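Phosphatidylinositide phosphatase SAC2 (Homo sapiens, PDB 4XUU) removes the 4-phosphate mainly from phosphatidylinositol 4-phosphate and probably acts in endocytic recycling, this chain being its hSac2 domain. Local coordinates at residues V60-D65 and Y113-R118. Residues are numbered along the deposited sequence; the frame is centred on the assembly and turned at random.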
ATOM      1  N   VAL A  60       7.089  13.458 -20.519  1.00 36.11           N
ATOM      2  CA  VAL A  60       7.315  14.418 -19.445  1.00 36.97           C
ATOM      3  C   VAL A  60       7.458  15.825 -20.011  1.00 39.23           C
ATOM      4  O   VAL A  60       8.335  16.090 -20.836  1.00 41.11           O
ATOM      5  CB  VAL A  60       8.552  14.062 -18.586  1.00 38.12           C
ATOM      6  CG1 VAL A  60       8.618  14.957 -17.361  1.00 38.62           C
ATOM      7  CG2 VAL A  60       8.528  12.593 -18.166  1.00 37.34           C
ATOM      8  N   ALA A  61       6.581  16.717 -19.559  1.00 39.85           N
ATOM      9  CA  ALA A  61       6.579  18.104 -20.001  1.00 42.94           C
ATOM     10  C   ALA A  61       6.686  19.051 -18.812  1.00 44.90           C
ATOM     11  O   ALA A  61       5.840  19.025 -17.917  1.00 44.04           O
ATOM     12  CB  ALA A  61       5.327  18.399 -20.808  1.00 42.70           C
ATOM     13  N   TYR A  62       7.732  19.874 -18.804  1.00 48.64           N
ATOM     14  CA  TYR A  62       7.899  20.913 -17.787  1.00 52.14           C
ATOM     15  C   TYR A  62       7.313  22.234 -18.285  1.00 55.48           C
ATOM     16  O   TYR A  62       7.518  22.613 -19.439  1.00 57.18           O
ATOM     17  CB  TYR A  62       9.377  21.093 -17.422  1.00 54.83           C
ATOM     18  CG  TYR A  62       9.983  19.953 -16.625  1.00 53.51           C
ATOM     19  CD1 TYR A  62      10.285  18.735 -17.235  1.00 51.58           C
ATOM     20  CD2 TYR A  62      10.268  20.095 -15.264  1.00 54.87           C
ATOM     21  CE1 TYR A  62      10.846  17.688 -16.515  1.00 51.12           C
ATOM     22  CE2 TYR A  62      10.834  19.049 -14.530  1.00 54.25           C
ATOM     23  CZ  TYR A  62      11.116  17.848 -15.166  1.00 52.74           C
ATOM     24  OH  TYR A  62      11.669  16.798 -14.470  1.00 52.72           O
ATOM     25  N   TYR A  63       6.584  22.927 -17.417  1.00 57.59           N
ATOM     26  CA  TYR A  63       5.965  24.203 -17.772  1.00 61.90           C
ATOM     27  C   TYR A  63       6.752  25.386 -17.221  1.00 67.36           C
ATOM     28  O   TYR A  63       7.330  25.305 -16.137  1.00 68.22           O
ATOM     29  CB  TYR A  63       4.524  24.262 -17.261  1.00 60.89           C
ATOM     30  CG  TYR A  63       3.542  23.459 -18.078  1.00 58.58           C
ATOM     31  CD1 TYR A  63       3.348  22.097 -17.837  1.00 55.28           C
ATOM     32  CD2 TYR A  63       2.804  24.058 -19.093  1.00 60.63           C
ATOM     33  CE1 TYR A  63       2.446  21.357 -18.590  1.00 53.75           C
ATOM     34  CE2 TYR A  63       1.899  23.325 -19.851  1.00 59.24           C
ATOM     35  CZ  TYR A  63       1.726  21.976 -19.596  1.00 55.90           C
ATOM     36  OH  TYR A  63       0.829  21.249 -20.345  1.00 55.57           O
ATOM     37  N   ASP A  64       6.769  26.484 -17.969  1.00 72.34           N
ATOM     38  CA  ASP A  64       7.357  27.724 -17.475  1.00 78.96           C
ATOM     39  C   ASP A  64       6.477  28.312 -16.375  1.00 81.04           C
ATOM     40  O   ASP A  64       5.252  28.353 -16.507  1.00 79.92           O
ATOM     41  CB  ASP A  64       7.544  28.741 -18.603  1.00 83.32           C
ATOM     42  CG  ASP A  64       8.238  30.006 -18.134  1.00 90.01           C
ATOM     43  OD1 ASP A  64       9.339  29.906 -17.547  1.00 91.79           O
ATOM     44  OD2 ASP A  64       7.680  31.101 -18.348  1.00 94.67           O
ATOM     45  N   ASP A  65       7.040  28.791 -15.283  1.00 85.15           N
ATOM     46  CA  ASP A  65       6.167  29.373 -14.268  1.00 88.17           C
ATOM     47  C   ASP A  65       5.414  30.631 -14.719  1.00 92.99           C
ATOM     48  O   ASP A  65       4.242  30.810 -14.415  1.00 93.24           O
ATOM     49  CB  ASP A  65       6.947  29.662 -13.015  1.00 91.68           C
ATOM     50  CG  ASP A  65       8.242  30.285 -13.312  1.00 96.83           C
ATOM     51  OD1 ASP A  65       8.336  30.919 -14.376  1.00 99.57           O
ATOM     52  OD2 ASP A  65       9.166  30.134 -12.499  1.00 99.37           O
ATOM     53  N   TYR A 113      20.297   9.744 -15.498  1.00 59.93           N
ATOM     54  CA  TYR A 113      19.231  10.678 -15.845  1.00 56.70           C
ATOM     55  C   TYR A 113      17.972  10.329 -15.061  1.00 52.53           C
ATOM     56  O   TYR A 113      17.536   9.168 -15.060  1.00 50.84           O
ATOM     57  CB  TYR A 113      18.915  10.610 -17.341  1.00 56.18           C
ATOM     58  CG  TYR A 113      20.031  11.042 -18.260  1.00 60.37           C
ATOM     59  CD1 TYR A 113      20.170  12.376 -18.644  1.00 61.89           C
ATOM     60  CD2 TYR A 113      20.934  10.111 -18.771  1.00 63.46           C
ATOM     61  CE1 TYR A 113      21.190  12.774 -19.505  1.00 65.87           C
ATOM     62  CE2 TYR A 113      21.956  10.501 -19.627  1.00 67.80           C
ATOM     63  CZ  TYR A 113      22.078  11.830 -19.987  1.00 68.97           C
ATOM     64  OH  TYR A 113      23.092  12.209 -20.834  1.00 74.48           O
ATOM     65  N   PHE A 114      17.385  11.326 -14.401  1.00 51.05           N
ATOM     66  CA  PHE A 114      16.149  11.104 -13.649  1.00 47.49           C
ATOM     67  C   PHE A 114      15.265  12.331 -13.469  1.00 46.26           C
ATOM     68  O   PHE A 114      15.746  13.460 -13.383  1.00 48.34           O
ATOM     69  CB  PHE A 114      16.412  10.416 -12.293  1.00 48.03           C
ATOM     70  CG  PHE A 114      17.454  11.091 -11.439  1.00 51.11           C
ATOM     71  CD1 PHE A 114      17.120  12.170 -10.626  1.00 51.53           C
ATOM     72  CD2 PHE A 114      18.764  10.617 -11.416  1.00 54.46           C
ATOM     73  CE1 PHE A 114      18.082  12.784  -9.816  1.00 55.87           C
ATOM     74  CE2 PHE A 114      19.734  11.221 -10.611  1.00 58.26           C
ATOM     75  CZ  PHE A 114      19.393  12.307  -9.810  1.00 58.90           C
ATOM     76  N   HIS A 115      13.963  12.077 -13.424  1.00 43.16           N
ATOM     77  CA  HIS A 115      12.970  13.086 -13.103  1.00 42.33           C
ATOM     78  C   HIS A 115      12.526  12.864 -11.674  1.00 42.13           C
ATOM     79  O   HIS A 115      12.251  11.735 -11.279  1.00 40.85           O
ATOM     80  CB  HIS A 115      11.764  12.959 -14.023  1.00 39.94           C
ATOM     81  CG  HIS A 115      12.093  13.114 -15.472  1.00 40.13           C
ATOM     82  ND1 HIS A 115      12.452  14.326 -16.025  1.00 42.04           N
ATOM     83  CD2 HIS A 115      12.114  12.215 -16.483  1.00 38.89           C
ATOM     84  CE1 HIS A 115      12.683  14.165 -17.314  1.00 42.28           C
ATOM     85  NE2 HIS A 115      12.480  12.895 -17.620  1.00 40.38           N
ATOM     86  N   THR A 116      12.459  13.937 -10.896  1.00 44.00           N
ATOM     87  CA  THR A 116      12.005  13.835  -9.515  1.00 44.60           C
ATOM     88  C   THR A 116      10.740  14.659  -9.337  1.00 44.43           C
ATOM     89  O   THR A 116      10.768  15.893  -9.403  1.00 46.22           O
ATOM     90  CB  THR A 116      13.094  14.258  -8.520  1.00 48.00           C
ATOM     91  OG1 THR A 116      14.334  13.632  -8.878  1.00 49.24           O
ATOM     92  CG2 THR A 116      12.717  13.839  -7.108  1.00 48.67           C
ATOM     93  N   LEU A 117       9.631  13.955  -9.118  1.00 42.61           N
ATOM     94  CA  LEU A 117       8.313  14.565  -9.163  1.00 42.92           C
ATOM     95  C   LEU A 117       7.533  14.338  -7.877  1.00 44.03           C
ATOM     96  O   LEU A 117       7.775  13.369  -7.161  1.00 43.76           O
ATOM     97  CB  LEU A 117       7.531  14.021 -10.365  1.00 40.27           C
ATOM     98  CG  LEU A 117       8.275  14.010 -11.707  1.00 39.84           C
ATOM     99  CD1 LEU A 117       7.534  13.183 -12.753  1.00 37.92           C
ATOM    100  CD2 LEU A 117       8.546  15.427 -12.216  1.00 41.27           C
ATOM    101  N   ARG A 118       6.606  15.242  -7.585  1.00 46.17           N
ATOM    102  CA  ARG A 118       5.692  15.061  -6.463  1.00 48.33           C
ATOM    103  C   ARG A 118       4.294  15.528  -6.835  1.00 49.55           C
ATOM    104  O   ARG A 118       4.096  16.181  -7.863  1.00 49.24           O
ATOM    105  CB  ARG A 118       6.193  15.774  -5.195  1.00 51.70           C
ATOM    106  CG  ARG A 118       6.175  17.295  -5.246  1.00 54.52           C
ATOM    107  CD  ARG A 118       6.212  17.868  -3.846  1.00 58.53           C
ATOM    108  NE  ARG A 118       6.427  19.315  -3.840  1.00 62.41           N
ATOM    109  CZ  ARG A 118       5.485  20.222  -3.584  1.00 65.19           C
ATOM    110  NH1 ARG A 118       4.242  19.850  -3.300  1.00 64.58           N
ATOM    111  NH2 ARG A 118       5.792  21.511  -3.615  1.00 68.92           N
TER
HETATM  112  O   HOH W   1      12.521  16.516 -11.904  1.00 19.57           O
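Y62 and H115 meet through a buried hydrogen bond of 3.0 Å between Y62 OH and H115 ND1, in which either partner could be the donor. From CB, with CG anti to the carbonyl carbon (chi1 -71°), the tyrosine reaches across the 10.4 Å between the strand axes, a span that suits a long, rigid side chain with a polar end. Y62 CE1 passes H115 ND1 at 3.8 Å, Y62 CZ lies 3.9 Å from the same nitrogen, and Y62 OH has an apolar neighbour in L117 CD2 at 4.1 Å. The rings meet rim to rim, their planes at 40°. A water in the tyrosine plane, 2.7 Å from Y62 OH, accepts a hydrogen bond from the T116 backbone N-H, tying the hydroxyl to strand 110-119. Histidine suits its place by offering an edge nitrogen to the hydroxyl and a flat face to V60 CG1, a CH-pi contact; H165 also stacks on H115. A leucine in place of H115 would probably leave the Y62 hydroxyl without its imidazole partner and V60 without an aromatic face. Strands 57-63 and 110-119 are separated by 48-54 and 26-34; their side chains meet inside the strongly bent sheet of this hSac2 domain's pleckstrin-homology fold.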